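Local coordinates for VIN1 (Oscarella pearsei, PDB 6BFI), which binds actin filaments and may play a role in cell-cell adhesion, as a sponge member of the vinculin/alpha-catenin family, at residues A[349-352]-A[353-357]; A[783-786]-A[787-790]. All blocks are in the same frame, centred on the assembly; numbering follows the deposited sequence.

Interaction 1. Residues A[349-352]-A[353-357]; sequences LAHA and AAVKL
His351 and Val355 meet one turn apart on the same helix. The CG2 methyl of Val355 comes obliquely to the imidazole, 3.8 Å from ND1 of His351. Val355 has CG1 anti to the backbone N (chi1 -179°), which turns CG2 back along the helix. CG2 of Val355 also lies 3.3 Å from O of His351. That carbonyl, His351 O, accepts Val355 N at 3.0 Å, in a fairly straight bond of 163°. The far end of the ring is held from outside, because NE2 of His351 is hydrogen-bonded to the carbonyl O of Pro625.

The tight side is built from small residues. Ala350, Ala353 and Ala354 are buried; Ala353 and Ala354 touch Leu282 of helix 268-283, and Ala353 also meets Ile328 of helix 312-338, where Leu349 packs too. The other side is looser. Ala352 is partly exposed, and CG of Lys356 passes 3.3 Å from the carbonyl O of Ala352. The lysine chain then leads away to a salt bridge with Glu359. Four successive i to i+4 backbone bonds, from Ala353 N to Leu349 O through Lys356 N to Ala352 O, mark regular alpha-helix, here in the helical-bundle architecture of the vinculin family.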
# COMPACT_ATOMS: atom_id res chain seq x y z
N LEU A 349 20.90 27.44 19.71
CA LEU A 349 21.69 26.30 19.24
C LEU A 349 20.79 25.13 18.86
O LEU A 349 21.05 24.43 17.87
CB LEU A 349 22.69 25.89 20.32
CG LEU A 349 23.75 24.85 19.95
CD1 LEU A 349 24.51 25.29 18.71
CD2 LEU A 349 24.70 24.63 21.12
N ALA A 350 19.71 24.91 19.62
CA ALA A 350 18.76 23.86 19.28
C ALA A 350 18.04 24.16 17.98
O ALA A 350 17.81 23.26 17.16
CB ALA A 350 17.76 23.66 20.42
N HIS A 351 17.66 25.42 17.77
CA HIS A 351 17.02 25.81 16.52
C HIS A 351 17.97 25.63 15.34
O HIS A 351 17.56 25.16 14.26
CB HIS A 351 16.53 27.26 16.61
CG HIS A 351 15.64 27.67 15.48
ND1 HIS A 351 16.12 28.00 14.23
CD2 HIS A 351 14.30 27.81 15.41
CE1 HIS A 351 15.11 28.32 13.44
NE2 HIS A 351 13.99 28.22 14.13
N ALA A 352 19.24 25.99 15.52
CA ALA A 352 20.23 25.73 14.48
C ALA A 352 20.35 24.23 14.20
O ALA A 352 20.50 23.82 13.04
CB ALA A 352 21.59 26.31 14.88
N ALA A 353 20.29 23.41 15.25
CA ALA A 353 20.29 21.96 15.05
C ALA A 353 19.07 21.52 14.25
O ALA A 353 19.16 20.61 13.42
CB ALA A 353 20.34 21.24 16.39
N ALA A 354 17.92 22.15 14.49
CA ALA A 354 16.72 21.82 13.73
C ALA A 354 16.92 22.13 12.25
O ALA A 354 16.59 21.31 11.38
CB ALA A 354 15.52 22.58 14.28
N VAL A 355 17.47 23.31 11.95
CA VAL A 355 17.75 23.67 10.57
C VAL A 355 18.71 22.66 9.94
O VAL A 355 18.50 22.21 8.80
CB VAL A 355 18.31 25.11 10.49
CG1 VAL A 355 18.57 25.51 9.05
CG2 VAL A 355 17.34 26.08 11.15
N LYS A 356 19.76 22.28 10.67
CA LYS A 356 20.70 21.30 10.14
C LYS A 356 20.04 19.94 9.92
O LYS A 356 20.45 19.19 9.03
CB LYS A 356 21.90 21.16 11.08
CG LYS A 356 22.77 22.40 11.14
CD LYS A 356 23.17 22.84 9.74
CE LYS A 356 23.91 24.16 9.76
NZ LYS A 356 24.17 24.65 8.38
N LEU A 357 19.03 19.61 10.73
CA LEU A 357 18.32 18.35 10.53
C LEU A 357 17.47 18.40 9.27
O LEU A 357 17.38 17.41 8.53
CB LEU A 357 17.48 18.03 11.76
CG LEU A 357 17.09 16.57 11.97
CD1 LEU A 357 18.29 15.66 11.74
CD2 LEU A 357 16.54 16.37 13.37

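Interaction 2. Residues A[783-786]-A[787-790]; sequences GGDA and RADA
The carboxylate of Asp785 and the guanidinium of Arg787 cross obliquely, their planes 64° apart. OD2 of Asp785 approaches the guanidinium at a slant. OD2 of Asp785 stays 4.0 Å from NH2 of Arg787, so the opposite charges are near but form no salt bridge. The carboxylate is engaged on one face, where the backbone N-H of Arg787 meets OD1 of Asp785 from above the plane. Asp785 is the N-cap of helix 786-817, and this is its capping bond. Arg787 N to Asp785 OD1 is 3.1 Å, bent at 137°. The carboxylate reaches the first turn because CG of Asp785 is anti to its own N (chi1 -162°) and beside the carbonyl carbon. CB of Asp785 also touches CB of Ala788 at 3.8 Å. The acceptor probably also gives a favourable charge at the positive end of the helix dipole. An alanine at Asp785 would keep the CB contact but would probably leave the N-H of Arg787 without its capping acceptor and the Arg787 guanidinium without its nearby negative charge. Asp789 turns its carboxylate away, to a salt bridge with Lys777 of the preceding helix. CB of Asp789 lies 3.6 Å from O of Asp785. One turn on, Ala790 N donates to Ala786 O at 2.9 Å, and CB of Ala790 sits 3.4 Å from Ala786 O.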
# COMPACT_ATOMS: atom_id res chain seq x y z
N GLY A 783 -22.49 -12.65 32.77
CA GLY A 783 -23.01 -14.00 32.89
C GLY A 783 -23.06 -14.73 31.56
O GLY A 783 -22.84 -14.18 30.48
N GLY A 784 -23.37 -16.02 31.65
CA GLY A 784 -23.51 -16.85 30.47
C GLY A 784 -22.25 -17.61 30.10
O GLY A 784 -21.54 -18.12 30.97
N ASP A 785 -21.96 -17.67 28.81
CA ASP A 785 -20.79 -18.40 28.32
C ASP A 785 -19.53 -17.57 28.52
O ASP A 785 -19.54 -16.34 28.42
CB ASP A 785 -20.96 -18.75 26.84
CG ASP A 785 -20.03 -19.86 26.39
OD1 ASP A 785 -19.09 -20.20 27.14
OD2 ASP A 785 -20.23 -20.38 25.27
N ALA A 786 -18.42 -18.27 28.80
CA ALA A 786 -17.12 -17.62 28.95
C ALA A 786 -16.36 -17.57 27.63
O ALA A 786 -15.70 -16.56 27.34
CB ALA A 786 -16.29 -18.36 30.00
N ARG A 787 -16.44 -18.63 26.83
CA ARG A 787 -15.82 -18.62 25.51
C ARG A 787 -16.43 -17.55 24.62
O ARG A 787 -15.71 -16.82 23.92
CB ARG A 787 -15.96 -20.00 24.86
CG ARG A 787 -15.65 -20.04 23.37
CD ARG A 787 -15.87 -21.44 22.81
NE ARG A 787 -17.28 -21.84 22.83
CZ ARG A 787 -18.05 -21.93 21.75
NH1 ARG A 787 -17.55 -21.66 20.55
NH2 ARG A 787 -19.32 -22.30 21.87
N ALA A 788 -17.76 -17.43 24.64
CA ALA A 788 -18.43 -16.43 23.82
C ALA A 788 -18.02 -15.02 24.24
O ALA A 788 -17.82 -14.15 23.39
CB ALA A 788 -19.95 -16.59 23.92
N ASP A 789 -17.90 -14.78 25.55
CA ASP A 789 -17.48 -13.46 26.01
C ASP A 789 -16.02 -13.19 25.67
O ASP A 789 -15.65 -12.05 25.37
CB ASP A 789 -17.70 -13.34 27.52
CG ASP A 789 -17.34 -11.96 28.05
OD1 ASP A 789 -18.17 -11.04 27.93
OD2 ASP A 789 -16.22 -11.80 28.59
N ALA A 790 -15.18 -14.23 25.70
CA ALA A 790 -13.77 -14.05 25.36
C ALA A 790 -13.61 -13.69 23.89
O ALA A 790 -12.96 -12.70 23.55
CB ALA A 790 -12.98 -15.31 25.70

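From the N terminus, the chain reaches interaction 1 first, within helix 344-375. Interaction 2 comes more than 400 residues later, at the start of helix 786-817. The two are in series and neither nest nor cross. Each is local, and neither closes a long loop. Interaction 1 lies in the first half of helix 344-375. Its surroundings join that helix to helices 268-283 and 312-338 and to the loop carrying Pro625. Interaction 2 marks the passage from the loop after helix 763-778 into the next helix, and Lys777 links the two helices. The centres of interactions 1 and 2 are about 56 Å apart. The nearest atoms of interactions 1 and 2 are about 43 Å apart, so the contacts belong to distant parts of the chain.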